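Local atomic coordinates of alanine racemase, biosynthetic (Pseudomonas aeruginosa PAO1, PDB entry 6A2F), a protein that belongs to the alanine racemase family, pairing an N-terminal TIM-barrel domain that carries a pyridoxal-phosphate-modified lysine with a C-terminal domain rich in beta strands. Residues R95-I100 with N119-L124; V151-L156 with F186-L191. All coordinates share one frame; numbering follows the deposited sequence.

Contact 1 (R95-I100 with N119-L124); sequences RLDLVI and NVWLKL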
loop_
_atom_site.group_PDB
_atom_site.type_symbol
_atom_site.label_atom_id
_atom_site.label_comp_id
_atom_site.label_asym_id
_atom_site.label_seq_id
_atom_site.Cartn_x
_atom_site.Cartn_y
_atom_site.Cartn_z
ATOM N N ARG A 95 27.134 11.828 -8.845
ATOM C CA ARG A 95 28.103 10.780 -9.197
ATOM C C ARG A 95 27.495 9.367 -9.160
ATOM O O ARG A 95 27.928 8.495 -8.397
ATOM C CB ARG A 95 29.353 10.881 -8.316
ATOM C CG ARG A 95 30.244 12.074 -8.628
ATOM C CD ARG A 95 31.580 11.922 -7.911
ATOM N NE ARG A 95 32.667 12.671 -8.554
ATOM C CZ ARG A 95 33.924 12.232 -8.668
ATOM N NH1 ARG A 95 34.840 12.989 -9.263
ATOM N NH2 ARG A 95 34.266 11.036 -8.199
ATOM N N LEU A 96 26.488 9.160 -10.005
ATOM C CA LEU A 96 25.721 7.920 -10.022
ATOM C C LEU A 96 26.134 6.997 -11.156
ATOM O O LEU A 96 26.624 7.451 -12.197
ATOM C CB LEU A 96 24.224 8.219 -10.131
ATOM C CG LEU A 96 23.587 9.138 -9.084
ATOM C CD1 LEU A 96 22.116 9.325 -9.401
ATOM C CD2 LEU A 96 23.768 8.599 -7.675
ATOM N N ASP A 97 25.944 5.698 -10.934
ATOM C CA ASP A 97 26.095 4.703 -11.985
ATOM C C ASP A 97 24.831 4.688 -12.821
ATOM O O ASP A 97 23.726 4.540 -12.289
ATOM C CB ASP A 97 26.334 3.314 -11.400
ATOM C CG ASP A 97 27.757 3.106 -10.939
ATOM O OD1 ASP A 97 28.465 4.097 -10.648
ATOM O OD2 ASP A 97 28.168 1.930 -10.865
ATOM N N LEU A 98 24.995 4.838 -14.129
ATOM C CA LEU A 98 23.859 4.870 -15.030
ATOM C C LEU A 98 23.589 3.503 -15.641
ATOM O O LEU A 98 24.499 2.683 -15.791
ATOM C CB LEU A 98 24.070 5.910 -16.132
ATOM C CG LEU A 98 24.354 7.353 -15.701
ATOM C CD1 LEU A 98 24.546 8.224 -16.931
ATOM C CD2 LEU A 98 23.255 7.908 -14.803
ATOM N N VAL A 99 22.319 3.271 -15.963
ATOM C CA VAL A 99 21.896 2.133 -16.759
ATOM C C VAL A 99 21.363 2.638 -18.102
ATOM O O VAL A 99 20.654 3.652 -18.159
ATOM C CB VAL A 99 20.838 1.276 -16.015
ATOM C CG1 VAL A 99 19.978 0.480 -16.983
ATOM C CG2 VAL A 99 21.510 0.334 -15.027
ATOM N N ILE A 100 21.738 1.944 -19.178
ATOM C CA ILE A 100 21.123 2.140 -20.493
ATOM C C ILE A 100 20.434 0.842 -20.949
ATOM O O ILE A 100 21.081 -0.195 -21.085
ATOM C CB ILE A 100 22.139 2.646 -21.545
ATOM C CG1 ILE A 100 22.689 4.017 -21.138
ATOM C CG2 ILE A 100 21.488 2.722 -22.920
ATOM C CD1 ILE A 100 23.886 4.479 -21.940
ATOM N N ASN A 119 30.043 5.653 -14.547
ATOM C CA ASN A 119 29.934 4.218 -14.789
ATOM C C ASN A 119 28.610 3.937 -15.488
ATOM O O ASN A 119 27.555 4.417 -15.060
ATOM C CB ASN A 119 30.044 3.413 -13.492
ATOM C CG ASN A 119 31.354 3.648 -12.766
ATOM O OD1 ASN A 119 32.393 3.897 -13.377
ATOM N ND2 ASN A 119 31.307 3.564 -11.447
ATOM N N VAL A 120 28.690 3.183 -16.581
ATOM C CA VAL A 120 27.537 2.857 -17.405
ATOM C C VAL A 120 27.335 1.342 -17.407
ATOM O O VAL A 120 28.261 0.584 -17.711
ATOM C CB VAL A 120 27.712 3.377 -18.852
ATOM C CG1 VAL A 120 26.568 2.911 -19.740
ATOM C CG2 VAL A 120 27.808 4.899 -18.875
ATOM N N TRP A 121 26.128 0.917 -17.041
ATOM C CA TRP A 121 25.737 -0.488 -17.078
ATOM C C TRP A 121 24.740 -0.680 -18.214
ATOM O O TRP A 121 23.643 -0.111 -18.193
ATOM C CB TRP A 121 25.091 -0.907 -15.753
ATOM C CG TRP A 121 25.997 -0.814 -14.552
ATOM C CD1 TRP A 121 26.422 0.327 -13.928
ATOM C CD2 TRP A 121 26.574 -1.909 -13.825
ATOM N NE1 TRP A 121 27.233 0.011 -12.863
ATOM C CE2 TRP A 121 27.340 -1.353 -12.772
ATOM C CE3 TRP A 121 26.520 -3.305 -13.959
ATOM C CZ2 TRP A 121 28.054 -2.147 -11.861
ATOM C CZ3 TRP A 121 27.233 -4.095 -13.051
ATOM C CH2 TRP A 121 27.982 -3.511 -12.014
ATOM N N LEU A 122 25.136 -1.461 -19.213
ATOM C CA LEU A 122 24.266 -1.785 -20.333
ATOM C C LEU A 122 23.386 -2.949 -19.930
ATOM O O LEU A 122 23.884 -3.976 -19.460
ATOM C CB LEU A 122 25.085 -2.155 -21.579
ATOM C CG LEU A 122 25.832 -1.061 -22.341
ATOM C CD1 LEU A 122 26.722 -1.674 -23.411
ATOM C CD2 LEU A 122 24.857 -0.074 -22.965
ATOM N N LYS A 123 22.080 -2.787 -20.110
ATOM C CA LYS A 123 21.138 -3.813 -19.695
ATOM C C LYS A 123 20.748 -4.741 -20.828
ATOM O O LYS A 123 20.192 -4.316 -21.840
ATOM C CB LYS A 123 19.890 -3.205 -19.049
ATOM C CG LYS A 123 18.958 -4.253 -18.446
ATOM C CD LYS A 123 17.820 -3.636 -17.656
ATOM C CE LYS A 123 18.314 -2.990 -16.373
ATOM N NZ LYS A 123 17.178 -2.400 -15.617
ATOM N N LEU A 124 21.049 -6.016 -20.632
ATOM C CA LEU A 124 20.605 -7.068 -21.524
ATOM C C LEU A 124 19.223 -7.554 -21.110
ATOM O O LEU A 124 18.979 -7.850 -19.934
ATOM C CB LEU A 124 21.594 -8.239 -21.485
ATOM C CG LEU A 124 21.192 -9.547 -22.171
ATOM C CD1 LEU A 124 21.206 -9.401 -23.687
ATOM C CD2 LEU A 124 22.109 -10.669 -21.720
HETATM O O HOH W 1 29.264 6.695 -11.893
#
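Asp97 meets Asn119 and Trp121 beside the parallel strand pair, and a water bridges the same end, donating to Asp97 OD1 and weakly to Leu96 O while accepting from Asn119 N. With CG anti to its carbonyl carbon (chi1 -79°), the Asp97 carboxylate reaches the partner strand. Asn119 ND2 donates to Asp97 OD1 at 3.0 Å in a bent bond, from the syn side but tilted out of the carboxylate plane; Asn119 OD1 accepts from Arg152. Asp97 OD2 receives the indole N-H, with Trp121 NE1 at 2.9 Å, in a nearly straight bond that lies in the ring plane; Arg75 completes this oxygen with a salt bridge.

Then the backbone takes over. Leu98 N binds Asn119 O at 2.8 Å and Leu98 O receives Trp121 N at 2.7 Å, after which Ile100 bonds to Trp121 O and Lys123 N. Val99 sends CG2 to Trp121 CB (3.9 Å) and CG1 to the bent chain of Lys123, whose NZ donates to Leu79 O and also meets a malonate ion, probably from the crystallisation liquor. On the other face Ile100 CD1 touches Val120 CG1 at 3.8 Å.

With helix 103-112 the two strands form a beta-alpha-beta unit of the TIM-barrel domain. Helix 135-145 packs on the Ile100 and Leu122 face, strand 151-157 continues the sheet beyond 119-123, and Asp97 bonds by its backbone to Ile76 and Leu78 at strand 75-78.

Contact 2 (V151-L156 with F186-L191); sequences VRELNL and FDQRSL
A chi1 of -78° sets CG of Phe186 anti to its carbonyl carbon and carries the ring to Leu156, which, with CG anti to the backbone N (chi1 -180°), brings its CB over the middle of that ring. The CH-pi contact is almost exactly axial, with Leu156 CB 3.5 Å from the Phe186 centroid; both leucine methyls reach the far rim of the ring, CD1 near CZ and CD2 near CE2. Phe186 CD1 also comes within 3.3 Å of Asn155 C.

Asp187 grips Leu154 twice. Asp187 N donates to Leu154 O at 2.8 Å, and Asp187 OD2 accepts from Leu154 N at 2.9 Å through the anti lone pair, a side-chain bond supplementing the backbone ladder; Arg146 balances this carboxylate with a salt bridge. The ladder continues with Leu156 N bonded to Gln188 O at 2.9 Å and Ser190 N to Leu156 O at 2.9 Å.

Asn155 and Gln188 run side by side, their amide planes steeply inclined. Asn155 ND2 donates in its own amide plane to Glu153 OE1 at 3.0 Å, which holds the amide's rotation, and Arg75 pairs with the same glutamate oxygen.

Strand 151-157, helix 169-179 and strand 189-190 form a right-handed beta-alpha-beta crossover, the repeating unit of the TIM barrel to which this N-terminal domain belongs.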
loop_
_atom_site.group_PDB
_atom_site.type_symbol
_atom_site.label_atom_id
_atom_site.label_comp_id
_atom_site.label_asym_id
_atom_site.label_seq_id
_atom_site.Cartn_x
_atom_site.Cartn_y
_atom_site.Cartn_z
ATOM N N VAL A 151 32.011 7.905 -20.604
ATOM C CA VAL A 151 31.882 6.614 -19.956
ATOM C C VAL A 151 33.139 6.275 -19.179
ATOM O O VAL A 151 34.233 6.320 -19.715
ATOM C CB VAL A 151 31.634 5.490 -20.977
ATOM C CG1 VAL A 151 31.616 4.143 -20.285
ATOM C CG2 VAL A 151 30.348 5.725 -21.747
ATOM N N ARG A 152 32.985 5.961 -17.902
ATOM C CA ARG A 152 34.137 5.594 -17.114
ATOM C C ARG A 152 34.244 4.075 -17.082
ATOM O O ARG A 152 35.220 3.502 -17.527
ATOM C CB ARG A 152 33.982 6.152 -15.706
ATOM C CG ARG A 152 35.115 5.818 -14.763
ATOM C CD ARG A 152 34.787 6.300 -13.365
ATOM N NE ARG A 152 35.815 5.922 -12.409
ATOM C CZ ARG A 152 35.883 4.738 -11.819
ATOM N NH1 ARG A 152 36.855 4.482 -10.969
ATOM N NH2 ARG A 152 34.980 3.813 -12.086
ATOM N N GLU A 153 33.180 3.423 -16.662
ATOM C CA GLU A 153 33.156 1.982 -16.602
ATOM C C GLU A 153 32.076 1.521 -17.532
ATOM O O GLU A 153 30.991 2.072 -17.520
ATOM C CB GLU A 153 32.765 1.502 -15.206
ATOM C CG GLU A 153 33.878 1.026 -14.297
ATOM C CD GLU A 153 33.343 0.497 -12.978
ATOM O OE1 GLU A 153 32.122 0.378 -12.838
ATOM O OE2 GLU A 153 34.132 0.199 -12.073
ATOM N N LEU A 154 32.382 0.563 -18.387
ATOM C CA LEU A 154 31.320 -0.001 -19.211
ATOM C C LEU A 154 31.030 -1.408 -18.695
ATOM O O LEU A 154 31.925 -2.251 -18.626
ATOM C CB LEU A 154 31.677 0.009 -20.701
ATOM C CG LEU A 154 30.516 -0.288 -21.665
ATOM C CD1 LEU A 154 29.329 0.647 -21.449
ATOM C CD2 LEU A 154 30.978 -0.238 -23.117
ATOM N N ASN A 155 29.778 -1.637 -18.310
ATOM C CA ASN A 155 29.393 -2.827 -17.557
ATOM C C ASN A 155 28.218 -3.568 -18.189
ATOM O O ASN A 155 27.554 -3.044 -19.090
ATOM C CB ASN A 155 29.057 -2.444 -16.109
ATOM C CG ASN A 155 30.215 -1.774 -15.394
ATOM O OD1 ASN A 155 31.380 -1.988 -15.728
ATOM N ND2 ASN A 155 29.900 -0.955 -14.401
ATOM N N LEU A 156 27.974 -4.791 -17.720
ATOM C CA LEU A 156 26.843 -5.586 -18.190
ATOM C C LEU A 156 25.914 -5.978 -17.041
ATOM O O LEU A 156 26.370 -6.428 -15.983
ATOM C CB LEU A 156 27.324 -6.830 -18.947
ATOM C CG LEU A 156 26.256 -7.775 -19.519
ATOM C CD1 LEU A 156 25.508 -7.141 -20.683
ATOM C CD2 LEU A 156 26.861 -9.111 -19.931
ATOM N N PHE A 186 34.082 -5.875 -20.581
ATOM C CA PHE A 186 33.254 -5.294 -19.532
ATOM C C PHE A 186 34.064 -5.143 -18.249
ATOM O O PHE A 186 34.819 -6.041 -17.871
ATOM C CB PHE A 186 32.039 -6.185 -19.254
ATOM C CG PHE A 186 30.940 -6.066 -20.271
ATOM C CD1 PHE A 186 30.276 -4.859 -20.467
ATOM C CD2 PHE A 186 30.542 -7.174 -21.014
ATOM C CE1 PHE A 186 29.246 -4.753 -21.396
ATOM C CE2 PHE A 186 29.515 -7.075 -21.943
ATOM C CZ PHE A 186 28.863 -5.863 -22.132
ATOM N N ASP A 187 33.895 -4.010 -17.575
ATOM C CA ASP A 187 34.569 -3.771 -16.304
ATOM C C ASP A 187 33.897 -4.534 -15.170
ATOM O O ASP A 187 34.572 -5.056 -14.285
ATOM C CB ASP A 187 34.607 -2.275 -15.991
ATOM C CG ASP A 187 35.439 -1.500 -16.985
ATOM O OD1 ASP A 187 36.676 -1.662 -16.972
ATOM O OD2 ASP A 187 34.862 -0.736 -17.785
ATOM N N GLN A 188 32.566 -4.587 -15.203
ATOM C CA GLN A 188 31.778 -5.275 -14.182
ATOM C C GLN A 188 30.604 -6.010 -14.813
ATOM O O GLN A 188 30.015 -5.546 -15.793
ATOM C CB GLN A 188 31.241 -4.299 -13.121
ATOM C CG GLN A 188 32.224 -3.270 -12.582
ATOM C CD GLN A 188 33.229 -3.823 -11.579
ATOM O OE1 GLN A 188 34.127 -3.111 -11.157
ATOM N NE2 GLN A 188 33.078 -5.081 -11.191
ATOM N N ARG A 189 30.267 -7.157 -14.236
ATOM C CA ARG A 189 29.128 -7.944 -14.684
ATOM C C ARG A 189 28.240 -8.209 -13.487
ATOM O O ARG A 189 28.729 -8.557 -12.409
ATOM C CB ARG A 189 29.576 -9.268 -15.306
ATOM C CG ARG A 189 30.742 -9.163 -16.276
ATOM C CD ARG A 189 31.266 -10.544 -16.632
ATOM N NE ARG A 189 32.699 -10.660 -16.366
ATOM C CZ ARG A 189 33.238 -11.380 -15.381
ATOM N NH1 ARG A 189 32.471 -12.077 -14.544
ATOM N NH2 ARG A 189 34.559 -11.409 -15.236
ATOM N N SER A 190 26.936 -8.023 -13.670
ATOM C CA SER A 190 25.973 -8.238 -12.596
ATOM C C SER A 190 24.732 -8.937 -13.125
ATOM O O SER A 190 24.130 -8.485 -14.103
ATOM C CB SER A 190 25.598 -6.915 -11.932
ATOM O OG SER A 190 24.743 -7.131 -10.831
ATOM N N LEU A 191 24.356 -10.035 -12.468
ATOM C CA LEU A 191 23.235 -10.870 -12.908
ATOM C C LEU A 191 22.342 -11.361 -11.757
ATOM O O LEU A 191 21.145 -11.584 -11.948
ATOM C CB LEU A 191 23.765 -12.056 -13.724
ATOM C CG LEU A 191 22.840 -13.155 -14.269
ATOM C CD1 LEU A 191 21.720 -12.602 -15.139
ATOM C CD2 LEU A 191 23.670 -14.168 -15.040
#

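Overall arrangement
Contacts 1 and 2 are successive pairings in one parallel sheet of the barrel domain, joined through the neighbouring strands 118-123 and 151-157: Val120 N probably bonds to Glu153 O at 2.7 Å, and Val120 O to Asn155 N at 2.8 Å. Their centres lie about 8 Å apart. Contact 1 is buried, with a regular backbone ladder; contact 2 is only partly buried, and its second segment is strand for just two residues. An aspartate supplements each ladder differently: the carboxylate of Asp97 bonds two side chains in contact 1, that of Asp187 a backbone N-H in contact 2, where a phenylalanine ring adds packing. Arg75 serves a carboxylate in each contact.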